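Local coordinates for protein endo-beta-1,4-mannanase (Alicyclobacillus acidocaldarius, PDB 4CD6) that hydrolyses internal beta-1,4-mannosidic linkages of mannans as an endo-acting beta-mannanase, at residues Met230-Pro235 against Tyr278-Trp283. Numbering follows the deposited sequence.
Sequences MEVGCP and YMLWEW. With IFM (5-hydroxymethyl-3,4-dihydroxypiperidine), chain B; BMA (beta-D-mannopyranose), chain C.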
loop_
_atom_site.group_PDB
_atom_site.type_symbol
_atom_site.label_atom_id
_atom_site.label_comp_id
_atom_site.label_asym_id
_atom_site.label_seq_id
_atom_site.Cartn_x
_atom_site.Cartn_y
_atom_site.Cartn_z
ATOM N N MET A 230 0.537 0.535 -5.814
ATOM C CA MET A 230 0.950 0.602 -4.419
ATOM C C MET A 230 0.457 -0.612 -3.645
ATOM O O MET A 230 1.024 -0.927 -2.614
ATOM C CB MET A 230 0.472 1.876 -3.718
ATOM C CG MET A 230 1.529 2.976 -3.537
ATOM S SD MET A 230 2.972 2.478 -2.563
ATOM C CE MET A 230 2.201 1.717 -1.179
ATOM N N GLU A 231 -0.565 -1.283 -4.146
ATOM C CA GLU A 231 -0.885 -2.638 -3.667
ATOM C C GLU A 231 -1.231 -3.481 -4.866
ATOM O O GLU A 231 -1.996 -3.074 -5.731
ATOM C CB GLU A 231 -2.099 -2.688 -2.726
ATOM C CG GLU A 231 -2.011 -1.831 -1.502
ATOM C CD GLU A 231 -3.148 -2.083 -0.521
ATOM O OE1 GLU A 231 -3.864 -3.109 -0.629
ATOM O OE2 GLU A 231 -3.311 -1.245 0.384
ATOM N N VAL A 232 -0.716 -4.695 -4.875
ATOM C CA VAL A 232 -1.202 -5.698 -5.797
ATOM C C VAL A 232 -0.854 -7.060 -5.222
ATOM O O VAL A 232 0.222 -7.247 -4.648
ATOM C CB VAL A 232 -0.646 -5.456 -7.222
ATOM C CG1 VAL A 232 0.858 -5.630 -7.274
ATOM C CG2 VAL A 232 -1.400 -6.302 -8.236
ATOM N N GLY A 233 -1.790 -8.004 -5.332
ATOM C CA GLY A 233 -1.578 -9.317 -4.729
ATOM C C GLY A 233 -2.832 -10.177 -4.841
ATOM O O GLY A 233 -3.883 -9.758 -5.389
ATOM N N CYS A 234 -2.709 -11.387 -4.346
ATOM C CA CYS A 234 -3.825 -12.352 -4.378
ATOM C C CYS A 234 -3.586 -13.373 -3.272
ATOM O O CYS A 234 -2.442 -13.836 -3.119
ATOM C CB CYS A 234 -3.896 -13.081 -5.740
ATOM S SG CYS A 234 -5.374 -14.124 -5.968
ATOM N N PRO A 235 -4.651 -13.738 -2.509
ATOM C CA PRO A 235 -4.517 -14.824 -1.554
ATOM C C PRO A 235 -4.359 -16.145 -2.253
ATOM O O PRO A 235 -4.918 -16.342 -3.336
ATOM C CB PRO A 235 -5.852 -14.825 -0.818
ATOM C CG PRO A 235 -6.466 -13.490 -1.065
ATOM C CD PRO A 235 -5.961 -13.074 -2.413
ATOM N N TYR A 278 5.634 -2.324 -9.113
ATOM C CA TYR A 278 4.780 -3.198 -8.276
ATOM C C TYR A 278 5.181 -3.153 -6.823
ATOM O O TYR A 278 6.326 -3.522 -6.483
ATOM C CB TYR A 278 4.997 -4.620 -8.715
ATOM C CG TYR A 278 4.751 -4.943 -10.182
ATOM C CD1 TYR A 278 3.492 -5.218 -10.649
ATOM C CD2 TYR A 278 5.799 -5.012 -11.081
ATOM C CE1 TYR A 278 3.266 -5.535 -11.984
ATOM C CE2 TYR A 278 5.590 -5.340 -12.411
ATOM C CZ TYR A 278 4.323 -5.590 -12.856
ATOM O OH TYR A 278 4.108 -5.931 -14.177
ATOM N N MET A 279 4.257 -2.707 -5.961
ATOM C CA MET A 279 4.445 -2.821 -4.519
ATOM C C MET A 279 3.477 -3.931 -4.066
ATOM O O MET A 279 2.255 -3.760 -3.976
ATOM C CB MET A 279 4.156 -1.497 -3.833
ATOM C CG MET A 279 4.705 -1.406 -2.440
ATOM S SD MET A 279 6.470 -1.121 -2.341
ATOM C CE MET A 279 6.611 0.552 -2.924
ATOM N N LEU A 280 4.047 -5.095 -3.860
ATOM C CA LEU A 280 3.243 -6.275 -3.610
ATOM C C LEU A 280 2.597 -6.237 -2.230
ATOM O O LEU A 280 3.094 -5.605 -1.308
ATOM C CB LEU A 280 4.077 -7.546 -3.802
ATOM C CG LEU A 280 4.706 -7.776 -5.199
ATOM C CD1 LEU A 280 5.326 -9.166 -5.293
ATOM C CD2 LEU A 280 3.719 -7.553 -6.307
ATOM N N TRP A 281 1.456 -6.920 -2.140
ATOM C CA TRP A 281 0.678 -7.056 -0.897
ATOM C C TRP A 281 0.647 -8.543 -0.634
ATOM O O TRP A 281 0.143 -9.265 -1.475
ATOM C CB TRP A 281 -0.749 -6.548 -1.078
ATOM C CG TRP A 281 -1.492 -6.417 0.206
ATOM C CD1 TRP A 281 -2.307 -7.367 0.785
ATOM C CD2 TRP A 281 -1.482 -5.307 1.105
ATOM N NE1 TRP A 281 -2.794 -6.903 1.970
ATOM C CE2 TRP A 281 -2.308 -5.640 2.187
ATOM C CE3 TRP A 281 -0.857 -4.055 1.094
ATOM C CZ2 TRP A 281 -2.511 -4.774 3.254
ATOM C CZ3 TRP A 281 -1.069 -3.191 2.142
ATOM C CH2 TRP A 281 -1.894 -3.549 3.212
ATOM N N GLU A 282 1.200 -9.055 0.464
ATOM C CA GLU A 282 1.875 -8.363 1.546
ATOM C C GLU A 282 2.784 -9.371 2.232
ATOM O O GLU A 282 2.774 -10.567 1.895
ATOM C CB GLU A 282 0.861 -7.791 2.564
ATOM C CG GLU A 282 0.017 -8.893 3.233
ATOM C CD GLU A 282 -0.901 -8.410 4.326
ATOM O OE1 GLU A 282 -0.518 -7.505 5.080
ATOM O OE2 GLU A 282 -1.992 -8.998 4.462
ATOM N N TRP A 283 3.512 -8.894 3.234
ATOM C CA TRP A 283 4.482 -9.705 3.993
ATOM C C TRP A 283 4.231 -9.497 5.478
ATOM O O TRP A 283 4.194 -8.381 5.934
ATOM C CB TRP A 283 5.888 -9.236 3.635
ATOM C CG TRP A 283 7.034 -10.188 3.957
ATOM C CD1 TRP A 283 7.709 -10.283 5.129
ATOM C CD2 TRP A 283 7.664 -11.103 3.053
ATOM N NE1 TRP A 283 8.715 -11.227 5.031
ATOM C CE2 TRP A 283 8.694 -11.755 3.765
ATOM C CE3 TRP A 283 7.432 -11.462 1.718
ATOM C CZ2 TRP A 283 9.515 -12.710 3.175
ATOM C CZ3 TRP A 283 8.245 -12.435 1.141
ATOM C CH2 TRP A 283 9.282 -13.034 1.866
HETATM O O4 IFM B . -5.689 -5.950 3.375
HETATM C C4 IFM B . -6.427 -5.096 2.479
HETATM C C3 IFM B . -6.080 -3.653 2.816
HETATM O O3 IFM B . -6.667 -3.343 4.088
HETATM C C2 IFM B . -6.506 -2.632 1.748
HETATM N N IFM B . -6.379 -3.164 0.388
HETATM C C1 IFM B . -6.790 -4.543 0.085
HETATM C C5 IFM B . -6.057 -5.467 1.042
HETATM C C6 IFM B . -6.250 -6.947 0.707
HETATM O O6 IFM B . -7.599 -7.409 0.877
HETATM C C1 BMA C . -6.213 -6.811 4.382
HETATM C C2 BMA C . -5.308 -7.938 4.849
HETATM C C3 BMA C . -5.946 -8.503 6.115
HETATM C C4 BMA C . -6.151 -7.386 7.131
HETATM C C5 BMA C . -6.883 -6.163 6.551
HETATM C C6 BMA C . -6.978 -5.049 7.603
HETATM O O2 BMA C . -3.964 -7.470 5.108
HETATM O O3 BMA C . -5.131 -9.511 6.705
HETATM O O4 BMA C . -6.924 -7.900 8.211
HETATM O O5 BMA C . -6.214 -5.745 5.344
HETATM O O6 BMA C . -7.591 -3.856 7.083
HETATM O O HOH W 1 0.056 -11.582 -2.969
#
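Glu231 lays its carboxylate flat against the indole of Trp281. The two planes are 13° apart, and Glu231 CD lies 3.4 Å from Trp281 CE3, over the benzene part of the ring. Glu231 CG sits anti to its carbonyl carbon (chi1 -57°) and the chain runs on extended, alongside the tryptophan. C5 of the piperidine inhibitor sits 3.6 Å above the same indole face, toward its rim. Glu231 OE1 accepts a hydrogen bond of 2.7 Å from the piperidine N. At the indole edge, Trp281 NE1 gives only a weak bond to O2 of the mannose joined to the piperidine through its O4. That O2 in turn donates to Glu282 OE2 at 2.6 Å, and Glu282 CB lies against the opposite indole face, near its rim. The peptide between Trp281 and Glu282 is cis.

The backbones hold these groups in place. Trp281 N donates to Val232 O at 2.8 Å. Val232 N bonds weakly to Met279 O. Water 1 joins Cys234 N to Trp281 O. On the outer side, under helix 255-268, Val232 CG1 packs on Leu280 CD2 at 3.6 Å; inside the barrel Met230 SD lies 4.1 Å from Met279 CE.

These are the C-terminal ends of neighbouring strands 227-232 and 275-283 of the (beta/alpha)8 barrel. Tyr203 and Lys93 also grip the Glu231 carboxylate, and Glu151 shares the piperidine. Replacing Trp281 by alanine removes the indole, which would probably leave the Glu231 carboxylate without its flat neighbour and mannose O2 without its weak NE1 donor.

Bonded to the inhibitor nitrogen and close to Glu151, Glu231 is placed as the nucleophile would be in a retaining clan-A glycosidase, consistent with family GH113. The indole face meets the piperidine and its NE1 edge the mannose, consistent with two adjoining sugar subsites.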